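Local coordinates for protein aldose 1-epimerase (Escherichia coli, PDB 3NRE) that probably interconverts the alpha and beta anomers of aldose sugars, at residues 56-60 and 61-65; 76-80 and 81-85; 205-208 and 209-213; 254-257 and 258-262. All blocks are in the same frame, centred on the assembly; numbering follows the deposited sequence.

In the fold
The contacts are four tight bends in an all-beta protein, each made by residues close in sequence. Contacts 1 and 2 are partly buried: contact 1 runs from a loop into strand 62-65, and contact 2 lies in the loop before strand 93-97. A salt bridge from R57 to D79 and a bond from N61 to A80 join them. Their chemistry is largely polar and uses ordered water, which also serves contact 3. Contact 4 is buried, has no direct hydrogen bond across its segments, and closes the end of strand 250-256; its D261 meets S59 of contact 1. Contact 3, also buried, connects two sheets, and its indole touches P255 of contact 4. Contacts 3 and 4 each set a CH group over an aromatic face.

Contact 1 (56-60 and 61-65); sequences NRVSG and NRFVW
The chain reverses direction at S59 and G60, where N61 N donates to V58 O over 2.9 Å at 150°, and the backbone angles of the two central residues fit a type II turn. At G60 phi is positive, and a CB would be jammed against the carbonyl oxygen of S59, which accounts for the glycine. A water bridges the bend, accepting from V58 N and probably donating to N61 OD1 at 2.9 Å. The amide of N61 is also held from the next loop, ND2 by A80 O and OD1 by Y82 N. The turn leads into strand 62-65, the first arm of a small antiparallel hairpin with 68-71. V58 packs against the start of that strand: with CG1 anti to the backbone N (chi1 -179°), this methyl lies 3.3 Å from R62 O and 4.2 Å from F63 CB. The side chain of R62 is bent at both chi2 and chi3 and folds back over the turn, its CG 3.4 Å from G60 O. A second water lies in the plane of the guanidinium at its edge, accepting from NH1 at 3.0 Å and donating to S59 O, while NH2 forms a salt bridge with E69 on the partner strand.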
loop_
_atom_site.group_PDB
_atom_site.type_symbol
_atom_site.label_atom_id
_atom_site.label_comp_id
_atom_site.label_asym_id
_atom_site.label_seq_id
_atom_site.Cartn_x
_atom_site.Cartn_y
_atom_site.Cartn_z
ATOM N N ASN A 56 2.329 -1.290 -7.671
ATOM C CA ASN A 56 2.570 -0.262 -8.669
ATOM C C ASN A 56 2.472 -0.878 -10.085
ATOM O O ASN A 56 1.650 -1.764 -10.317
ATOM C CB ASN A 56 3.878 0.565 -8.373
ATOM C CG ASN A 56 3.783 1.999 -8.832
ATOM O OD1 ASN A 56 3.883 2.262 -10.029
ATOM N ND2 ASN A 56 3.513 2.920 -7.921
ATOM N N ARG A 57 3.248 -0.364 -11.028
ATOM C CA ARG A 57 3.123 -0.690 -12.439
ATOM C C ARG A 57 4.414 -1.322 -12.953
ATOM O O ARG A 57 5.481 -1.046 -12.395
ATOM C CB ARG A 57 2.964 0.623 -13.204
ATOM C CG ARG A 57 1.744 1.471 -12.783
ATOM C CD ARG A 57 1.719 2.827 -13.384
ATOM N NE ARG A 57 0.503 3.565 -12.950
ATOM C CZ ARG A 57 0.356 4.198 -11.793
ATOM N NH1 ARG A 57 1.356 4.256 -10.921
ATOM N NH2 ARG A 57 -0.824 4.781 -11.529
ATOM N N VAL A 58 4.311 -2.122 -14.022
ATOM C CA VAL A 58 5.481 -2.665 -14.729
ATOM C C VAL A 58 5.501 -1.962 -16.097
ATOM O O VAL A 58 4.595 -2.175 -16.909
ATOM C CB VAL A 58 5.394 -4.138 -14.930
ATOM C CG1 VAL A 58 6.678 -4.645 -15.670
ATOM C CG2 VAL A 58 5.161 -4.904 -13.577
ATOM N N SER A 59 6.479 -1.071 -16.301
ATOM C CA SER A 59 6.447 -0.241 -17.520
ATOM C C SER A 59 6.436 -1.090 -18.756
ATOM O O SER A 59 7.225 -2.055 -18.896
ATOM C CB SER A 59 7.515 0.840 -17.515
ATOM O OG SER A 59 8.763 0.242 -17.435
ATOM N N GLY A 60 5.503 -0.760 -19.648
ATOM C CA GLY A 60 5.298 -1.510 -20.878
ATOM C C GLY A 60 4.341 -2.692 -20.774
ATOM O O GLY A 60 4.031 -3.318 -21.778
ATOM N N ASN A 61 3.872 -2.977 -19.566
ATOM C CA ASN A 61 2.968 -4.114 -19.291
ATOM C C ASN A 61 3.584 -5.424 -19.782
ATOM O O ASN A 61 2.902 -6.289 -20.313
ATOM C CB ASN A 61 1.607 -3.909 -19.950
ATOM C CG ASN A 61 0.713 -2.958 -19.205
ATOM O OD1 ASN A 61 0.747 -2.885 -17.969
ATOM N ND2 ASN A 61 -0.142 -2.254 -19.959
ATOM N N ARG A 62 4.891 -5.544 -19.602
ATOM C CA ARG A 62 5.603 -6.776 -19.934
ATOM C C ARG A 62 6.890 -6.918 -19.147
ATOM O O ARG A 62 7.426 -5.936 -18.597
ATOM C CB ARG A 62 5.841 -6.901 -21.447
ATOM C CG ARG A 62 6.378 -5.677 -22.167
ATOM C CD ARG A 62 7.785 -5.349 -21.843
ATOM N NE ARG A 62 8.710 -6.495 -21.987
ATOM C CZ ARG A 62 9.937 -6.514 -21.478
ATOM N NH1 ARG A 62 10.456 -5.423 -20.900
ATOM N NH2 ARG A 62 10.659 -7.615 -21.564
ATOM N N PHE A 63 7.394 -8.144 -19.085
ATOM C CA PHE A 63 8.636 -8.427 -18.408
ATOM C C PHE A 63 9.126 -9.810 -18.818
ATOM O O PHE A 63 8.366 -10.604 -19.319
ATOM C CB PHE A 63 8.487 -8.286 -16.860
ATOM C CG PHE A 63 7.595 -9.305 -16.217
ATOM C CD1 PHE A 63 6.238 -9.094 -16.083
ATOM C CD2 PHE A 63 8.140 -10.495 -15.706
ATOM C CE1 PHE A 63 5.428 -10.036 -15.479
ATOM C CE2 PHE A 63 7.318 -11.440 -15.102
ATOM C CZ PHE A 63 5.965 -11.211 -15.004
ATOM N N VAL A 64 10.411 -10.025 -18.639
ATOM C CA VAL A 64 11.029 -11.326 -18.886
ATOM C C VAL A 64 11.366 -11.924 -17.535
ATOM O O VAL A 64 11.937 -11.256 -16.679
ATOM C CB VAL A 64 12.320 -11.213 -19.667
ATOM C CG1 VAL A 64 12.938 -12.631 -19.822
ATOM C CG2 VAL A 64 12.090 -10.615 -21.043
ATOM N N TRP A 65 11.003 -13.179 -17.351
ATOM C CA TRP A 65 11.405 -13.922 -16.153
ATOM C C TRP A 65 11.865 -15.315 -16.542
ATOM O O TRP A 65 11.134 -16.062 -17.199
ATOM C CB TRP A 65 10.263 -13.967 -15.146
ATOM C CG TRP A 65 10.670 -14.638 -13.870
ATOM C CD1 TRP A 65 10.388 -15.910 -13.488
ATOM C CD2 TRP A 65 11.515 -14.083 -12.853
ATOM N NE1 TRP A 65 10.990 -16.187 -12.273
ATOM C CE2 TRP A 65 11.688 -15.083 -11.864
ATOM C CE3 TRP A 65 12.140 -12.842 -12.680
ATOM C CZ2 TRP A 65 12.454 -14.874 -10.709
ATOM C CZ3 TRP A 65 12.911 -12.636 -11.524
ATOM C CH2 TRP A 65 13.059 -13.642 -10.564
HETATM O O HOH W 1 1.895 -2.641 -15.356
HETATM O O HOH W 2 9.464 -2.557 -20.636
#

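Contact 2 (76-80 and 81-85); sequences VEWDA and HYLHG
D79 OD1 takes the backbone N-H of H81 at 2.8 Å in a nearly straight bond (160°), closing an Asx turn, and also accepts from a water that sits 2.9 Å from H81 ND1. The peptide N-H arrives on the anti side of the carboxylate, 35° out of its plane. With CG anti to the backbone N (chi1 -164°), the acid points forward along the chain, and OD2 is left to the salt bridge with R57. An alanine here removes both oxygens and would probably leave the R57 guanidinium without its mate and the H81 N-H without its Asx acceptor. A second water binds the backbone, accepting from V76 N and probably donating to D79 O and H81 O. V76, W78 and L83 make the apolar part. V76 to D79 form a type I turn that places V76 CG2 over the centre of the W78 ring, 3.7 Å above its plane. L83 crosses W78 at about a right angle, its CD2 3.3 Å from CH2 of the indole, and CD2 also lies 4.4 Å from V76 CG2. The bend belongs to the long loop between strands 68-71 and 93-97: H81 NE2 reaches back to G60 N ahead of strand 62-65, while the H84 ring packs against F49 of strand 48-51 and H149 of strand 142-153.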
loop_
_atom_site.group_PDB
_atom_site.type_symbol
_atom_site.label_atom_id
_atom_site.label_comp_id
_atom_site.label_asym_id
_atom_site.label_seq_id
_atom_site.Cartn_x
_atom_site.Cartn_y
_atom_site.Cartn_z
ATOM N N VAL A 76 -7.612 -1.550 -14.694
ATOM C CA VAL A 76 -8.544 -0.460 -14.361
ATOM C C VAL A 76 -8.705 0.417 -15.595
ATOM O O VAL A 76 -7.791 0.554 -16.407
ATOM C CB VAL A 76 -8.094 0.345 -13.114
ATOM C CG1 VAL A 76 -8.102 -0.489 -11.878
ATOM C CG2 VAL A 76 -6.667 1.037 -13.294
ATOM N N GLU A 77 -9.900 0.974 -15.772
ATOM C CA GLU A 77 -10.230 1.714 -16.997
ATOM C C GLU A 77 -9.391 2.975 -17.151
ATOM O O GLU A 77 -9.099 3.393 -18.270
ATOM C CB GLU A 77 -11.723 2.084 -17.025
ATOM C CG GLU A 77 -12.160 3.002 -15.891
ATOM N N TRP A 78 -8.998 3.555 -16.021
ATOM C CA TRP A 78 -8.343 4.851 -15.974
ATOM C C TRP A 78 -6.814 4.857 -16.060
ATOM O O TRP A 78 -6.228 5.943 -15.983
ATOM C CB TRP A 78 -8.778 5.601 -14.687
ATOM C CG TRP A 78 -8.665 4.872 -13.390
ATOM C CD1 TRP A 78 -9.667 4.178 -12.752
ATOM C CD2 TRP A 78 -7.524 4.791 -12.523
ATOM N NE1 TRP A 78 -9.220 3.662 -11.591
ATOM C CE2 TRP A 78 -7.917 4.031 -11.394
ATOM C CE3 TRP A 78 -6.220 5.288 -12.582
ATOM C CZ2 TRP A 78 -7.056 3.719 -10.373
ATOM C CZ3 TRP A 78 -5.352 4.980 -11.509
ATOM C CH2 TRP A 78 -5.793 4.237 -10.430
ATOM N N ASP A 79 -6.192 3.683 -16.220
ATOM C CA ASP A 79 -4.712 3.564 -16.326
ATOM C C ASP A 79 -4.381 2.564 -17.457
ATOM O O ASP A 79 -4.961 1.443 -17.510
ATOM C CB ASP A 79 -4.123 3.141 -14.993
ATOM C CG ASP A 79 -2.592 3.372 -14.884
ATOM O OD1 ASP A 79 -1.835 3.278 -15.888
ATOM O OD2 ASP A 79 -2.167 3.786 -13.787
ATOM N N ALA A 80 -3.495 2.963 -18.371
ATOM C CA ALA A 80 -2.980 2.080 -19.414
ATOM C C ALA A 80 -2.162 0.922 -18.856
ATOM O O ALA A 80 -2.070 -0.152 -19.477
ATOM C CB ALA A 80 -2.141 2.848 -20.470
ATOM N N HIS A 81 -1.577 1.133 -17.689
ATOM C CA HIS A 81 -0.790 0.078 -17.070
ATOM C C HIS A 81 -1.585 -0.710 -16.060
ATOM O O HIS A 81 -2.288 -0.125 -15.245
ATOM C CB HIS A 81 0.454 0.643 -16.365
ATOM C CG HIS A 81 1.531 1.012 -17.320
ATOM N ND1 HIS A 81 1.546 2.221 -17.989
ATOM C CD2 HIS A 81 2.562 0.286 -17.815
ATOM C CE1 HIS A 81 2.560 2.220 -18.838
ATOM N NE2 HIS A 81 3.215 1.079 -18.723
ATOM N N TYR A 82 -1.408 -2.021 -16.125
ATOM C CA TYR A 82 -1.789 -2.910 -15.034
ATOM C C TYR A 82 -1.196 -2.336 -13.761
ATOM O O TYR A 82 -0.004 -1.977 -13.725
ATOM C CB TYR A 82 -1.263 -4.298 -15.316
ATOM C CG TYR A 82 -1.539 -5.318 -14.231
ATOM C CD1 TYR A 82 -0.665 -5.480 -13.179
ATOM C CD2 TYR A 82 -2.624 -6.157 -14.305
ATOM C CE1 TYR A 82 -0.906 -6.443 -12.189
ATOM C CE2 TYR A 82 -2.853 -7.127 -13.311
ATOM C CZ TYR A 82 -1.979 -7.260 -12.294
ATOM O OH TYR A 82 -2.160 -8.265 -11.331
ATOM N N LEU A 83 -2.035 -2.205 -12.729
ATOM C CA LEU A 83 -1.689 -1.465 -11.520
ATOM C C LEU A 83 -2.002 -2.257 -10.240
ATOM O O LEU A 83 -3.111 -2.717 -10.085
ATOM C CB LEU A 83 -2.492 -0.150 -11.582
ATOM C CG LEU A 83 -2.421 0.774 -10.450
ATOM C CD1 LEU A 83 -0.952 1.306 -10.207
ATOM C CD2 LEU A 83 -3.380 2.003 -10.577
ATOM N N HIS A 84 -1.010 -2.383 -9.337
ATOM C CA HIS A 84 -1.219 -2.822 -7.929
ATOM C C HIS A 84 -1.763 -4.226 -7.789
ATOM O O HIS A 84 -2.291 -4.559 -6.722
ATOM C CB HIS A 84 -2.186 -1.865 -7.225
ATOM C CG HIS A 84 -1.632 -0.500 -7.010
ATOM N ND1 HIS A 84 -0.298 -0.267 -6.755
ATOM C CD2 HIS A 84 -2.245 0.704 -6.953
ATOM C CE1 HIS A 84 -0.114 1.022 -6.576
ATOM N NE2 HIS A 84 -1.278 1.642 -6.692
ATOM N N GLY A 85 -1.585 -5.066 -8.810
ATOM C CA GLY A 85 -2.036 -6.444 -8.678
ATOM C C GLY A 85 -3.542 -6.610 -8.816
ATOM O O GLY A 85 -4.222 -5.768 -9.387
HETATM O O HOH W 3 -4.952 -0.667 -15.684
HETATM O O HOH W 4 0.074 4.442 -16.974
#

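Contact 3 (205-208 and 209-213)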
loop_
_atom_site.group_PDB
_atom_site.type_symbol
_atom_site.label_atom_id
_atom_site.label_comp_id
_atom_site.label_asym_id
_atom_site.label_seq_id
_atom_site.Cartn_x
_atom_site.Cartn_y
_atom_site.Cartn_z
ATOM N N ALA A 205 13.667 5.369 -2.370
ATOM C CA ALA A 205 14.507 4.198 -2.068
ATOM C C ALA A 205 15.330 4.469 -0.832
ATOM O O ALA A 205 15.424 5.612 -0.344
ATOM C CB ALA A 205 15.465 3.899 -3.241
ATOM N N GLY A 206 15.947 3.416 -0.318
ATOM C CA GLY A 206 16.803 3.557 0.850
ATOM C C GLY A 206 16.082 3.632 2.181
ATOM O O GLY A 206 16.654 4.035 3.176
ATOM N N TRP A 207 14.850 3.158 2.212
ATOM C CA TRP A 207 14.032 3.236 3.393
ATOM C C TRP A 207 14.364 2.089 4.314
ATOM O O TRP A 207 14.833 1.035 3.858
ATOM C CB TRP A 207 12.568 3.145 2.984
ATOM C CG TRP A 207 11.590 3.409 4.054
ATOM C CD1 TRP A 207 11.675 4.347 5.025
ATOM C CD2 TRP A 207 10.281 2.828 4.159
ATOM N NE1 TRP A 207 10.520 4.337 5.777
ATOM C CE2 TRP A 207 9.662 3.399 5.274
ATOM C CE3 TRP A 207 9.605 1.828 3.447
ATOM C CZ2 TRP A 207 8.379 3.040 5.678
ATOM C CZ3 TRP A 207 8.358 1.470 3.831
ATOM C CH2 TRP A 207 7.759 2.051 4.965
ATOM N N ASN A 208 14.114 2.313 5.608
ATOM C CA ASN A 208 14.307 1.309 6.659
ATOM C C ASN A 208 12.992 0.681 7.154
ATOM O O ASN A 208 12.965 0.033 8.187
ATOM C CB ASN A 208 15.080 1.904 7.844
ATOM C CG ASN A 208 14.326 3.040 8.557
ATOM O OD1 ASN A 208 13.275 3.530 8.102
ATOM N ND2 ASN A 208 14.872 3.458 9.692
ATOM N N GLY A 209 11.912 0.857 6.396
ATOM C CA GLY A 209 10.638 0.321 6.727
ATOM C C GLY A 209 9.905 0.979 7.874
ATOM O O GLY A 209 8.964 0.395 8.342
ATOM N N GLN A 210 10.386 2.130 8.377
ATOM C CA GLN A 210 9.769 2.799 9.501
ATOM C C GLN A 210 9.412 4.236 9.129
ATOM O O GLN A 210 10.220 4.966 8.505
ATOM C CB GLN A 210 10.704 2.788 10.726
ATOM C CG GLN A 210 11.161 1.384 11.117
ATOM C CD GLN A 210 11.949 1.360 12.426
ATOM O OE1 GLN A 210 11.671 2.117 13.350
ATOM N NE2 GLN A 210 12.938 0.491 12.498
ATOM N N ALA A 211 8.225 4.652 9.544
ATOM C CA ALA A 211 7.787 6.005 9.267
ATOM C C ALA A 211 7.049 6.584 10.454
ATOM O O ALA A 211 6.519 5.882 11.301
ATOM C CB ALA A 211 6.907 6.049 8.011
ATOM N N ARG A 212 7.018 7.897 10.501
ATOM C CA ARG A 212 6.256 8.602 11.519
ATOM C C ARG A 212 5.358 9.594 10.801
ATOM O O ARG A 212 5.844 10.368 9.969
ATOM C CB ARG A 212 7.223 9.290 12.481
ATOM C CG ARG A 212 6.587 9.973 13.618
ATOM C CD ARG A 212 7.630 10.431 14.609
ATOM N NE ARG A 212 7.034 11.349 15.555
ATOM C CZ ARG A 212 6.377 11.003 16.665
ATOM N NH1 ARG A 212 6.247 9.727 17.027
ATOM N NH2 ARG A 212 5.866 11.954 17.442
ATOM N N ILE A 213 4.041 9.510 11.064
ATOM C CA ILE A 213 3.097 10.451 10.522
ATOM C C ILE A 213 2.619 11.310 11.702
ATOM O O ILE A 213 1.894 10.796 12.547
ATOM C CB ILE A 213 1.890 9.735 9.853
ATOM C CG1 ILE A 213 2.313 8.934 8.608
ATOM C CG2 ILE A 213 0.817 10.712 9.434
ATOM C CD1 ILE A 213 2.758 7.504 8.911
HETATM O O HOH W 5 12.587 6.208 8.591
#
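W207 folds its indole forward over the backbone of G209 and Q210, starting from a CB that is 4.2 Å from G209 N. CG, anti to the backbone N (chi1 -171°), approaches the same nitrogen to 3.5 Å. Farther out, the six-membered ring lies flat against G209: CA sits 3.4 Å from its centroid and almost on the ring normal, a close CH-pi contact. The lack of a side chain suits G209, whose phi is positive and whose CB would clash with N208 O. On the pyrrole side, NE1 donates to Q210 O at 2.8 Å, approaching from well above the carbonyl plane. At the ring edge CZ2 meets A211 CB at 4.1 Å, and CZ3 packs against P255 of strand 250-256. Beside the indole, N208 OD1 accepts from Q210 N at 3.2 Å with an angle of 152°, an Asx turn, and a water donates to both N208 OD1 and Q210 O. Y233 adds an edge-to-face ring contact to W207. The bend carries the chain from strand 200-205 in one large antiparallel sheet to strand 210-215 in the other, a connection between layers that fits the beta-sandwich architecture of galactose mutarotase-like proteins.

Contact 4 (254-257 and 258-262); sequences EPMS and HAPDD
Strand 250-256 ends at M256, the backbone kinks at S257, and H258 runs extended into a type II turn from A259 to D262; M256 and H258 pack without a direct hydrogen bond between the two segments. M256, present as selenomethionine, is bent at chi3 (53°), which brings its methyl over one face of the H258 imidazole. CE stands 4.1 Å from the ring centroid, offset toward the rim, in a CH-pi contact, and is 4.3 Å from P260 CD as well. It also comes within 3.1 Å of H258 O, a tight approach to a buried carbonyl oxygen that has no hydrogen-bonding partner in the model. S257 OG lies in the imidazole plane at its edge, 3.7 Å from CD2, and is itself bonded to T146 N. The histidine then turns into its own loop: ND1 donates to A259 O at 2.9 Å, from above the carbonyl plane, while NE2 is bonded to A55 N. D262 N reaches A259 O at 3.1 Å from the opposite face, and the D262 carboxylate returns the grip, OD2 accepting from A259 N at 2.9 Å. R265 pairs with D262 OD1. A leucine in place of H258 would probably leave the A55 N-H without its acceptor and A259 O with one bond fewer, so that the turn would be held less firmly. With one nitrogen giving a proton and the other taking one, the ring's two nitrogens appear to play opposite roles, consistent with a neutral imidazole protonated on ND1.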
loop_
_atom_site.group_PDB
_atom_site.type_symbol
_atom_site.label_atom_id
_atom_site.label_comp_id
_atom_site.label_asym_id
_atom_site.label_seq_id
_atom_site.Cartn_x
_atom_site.Cartn_y
_atom_site.Cartn_z
ATOM N N GLU A 254 2.885 4.816 0.994
ATOM C CA GLU A 254 2.606 3.416 0.557
ATOM C C GLU A 254 3.830 2.524 0.725
ATOM O O GLU A 254 4.755 2.610 -0.083
ATOM C CB GLU A 254 2.221 3.371 -0.912
ATOM C CG GLU A 254 1.155 4.400 -1.317
ATOM C CD GLU A 254 1.121 4.663 -2.848
ATOM O OE1 GLU A 254 1.387 3.741 -3.697
ATOM O OE2 GLU A 254 0.810 5.843 -3.114
ATOM N N PRO A 255 3.850 1.654 1.735
ATOM C CA PRO A 255 4.996 0.749 1.868
ATOM C C PRO A 255 4.972 -0.394 0.857
ATOM O O PRO A 255 3.915 -0.988 0.540
ATOM C CB PRO A 255 4.866 0.213 3.273
ATOM C CG PRO A 255 3.340 0.203 3.466
ATOM C CD PRO A 255 2.878 1.441 2.811
HETATM N N MSE A 256 6.155 -0.685 0.305
HETATM C CA MSE A 256 6.271 -1.726 -0.673
HETATM C C MSE A 256 7.476 -2.549 -0.379
HETATM O O MSE A 256 8.526 -2.007 0.002
HETATM C CB MSE A 256 6.447 -1.136 -2.104
HETATM C CG MSE A 256 5.302 -0.294 -2.570
HETATM SE SE MSE A 256 5.979 0.730 -4.108
HETATM C CE MSE A 256 6.678 -0.567 -5.201
ATOM N N SER A 257 7.344 -3.849 -0.622
ATOM C CA SER A 257 8.439 -4.778 -0.380
ATOM C C SER A 257 9.511 -4.760 -1.472
ATOM O O SER A 257 10.531 -5.469 -1.353
ATOM C CB SER A 257 7.877 -6.200 -0.263
ATOM O OG SER A 257 7.470 -6.699 -1.516
ATOM N N HIS A 258 9.291 -3.936 -2.497
ATOM C CA HIS A 258 10.170 -3.870 -3.649
ATOM C C HIS A 258 10.124 -2.500 -4.260
ATOM O O HIS A 258 9.277 -1.711 -3.883
ATOM C CB HIS A 258 9.789 -4.938 -4.671
ATOM C CG HIS A 258 8.441 -4.725 -5.287
ATOM N ND1 HIS A 258 8.265 -4.071 -6.485
ATOM C CD2 HIS A 258 7.211 -5.115 -4.881
ATOM C CE1 HIS A 258 6.973 -4.028 -6.767
ATOM N NE2 HIS A 258 6.305 -4.638 -5.807
ATOM N N ALA A 259 11.040 -2.248 -5.211
ATOM C CA ALA A 259 11.117 -0.975 -5.931
ATOM C C ALA A 259 10.204 -1.019 -7.151
ATOM O O ALA A 259 10.030 -2.091 -7.730
ATOM C CB ALA A 259 12.522 -0.695 -6.376
ATOM N N PRO A 260 9.698 0.157 -7.573
ATOM C CA PRO A 260 8.960 0.180 -8.824
ATOM C C PRO A 260 9.832 -0.325 -9.978
ATOM O O PRO A 260 11.032 0.004 -10.042
ATOM C CB PRO A 260 8.627 1.646 -8.994
ATOM C CG PRO A 260 9.713 2.376 -8.232
ATOM C CD PRO A 260 10.006 1.504 -7.079
ATOM N N ASP A 261 9.245 -1.148 -10.852
ATOM C CA ASP A 261 9.920 -1.653 -12.052
ATOM C C ASP A 261 11.027 -2.642 -11.698
ATOM O O ASP A 261 11.917 -2.873 -12.488
ATOM C CB ASP A 261 10.471 -0.519 -12.949
ATOM C CG ASP A 261 9.585 -0.216 -14.158
ATOM O OD1 ASP A 261 8.482 -0.777 -14.220
ATOM O OD2 ASP A 261 10.048 0.562 -15.061
ATOM N N ASP A 262 10.961 -3.258 -10.500
ATOM C CA ASP A 262 11.937 -4.288 -10.165
ATOM C C ASP A 262 11.809 -5.467 -11.125
ATOM O O ASP A 262 12.754 -6.213 -11.321
ATOM C CB ASP A 262 11.782 -4.771 -8.727
ATOM C CG ASP A 262 12.744 -4.098 -7.746
ATOM O OD1 ASP A 262 13.695 -3.391 -8.146
ATOM O OD2 ASP A 262 12.571 -4.376 -6.536
#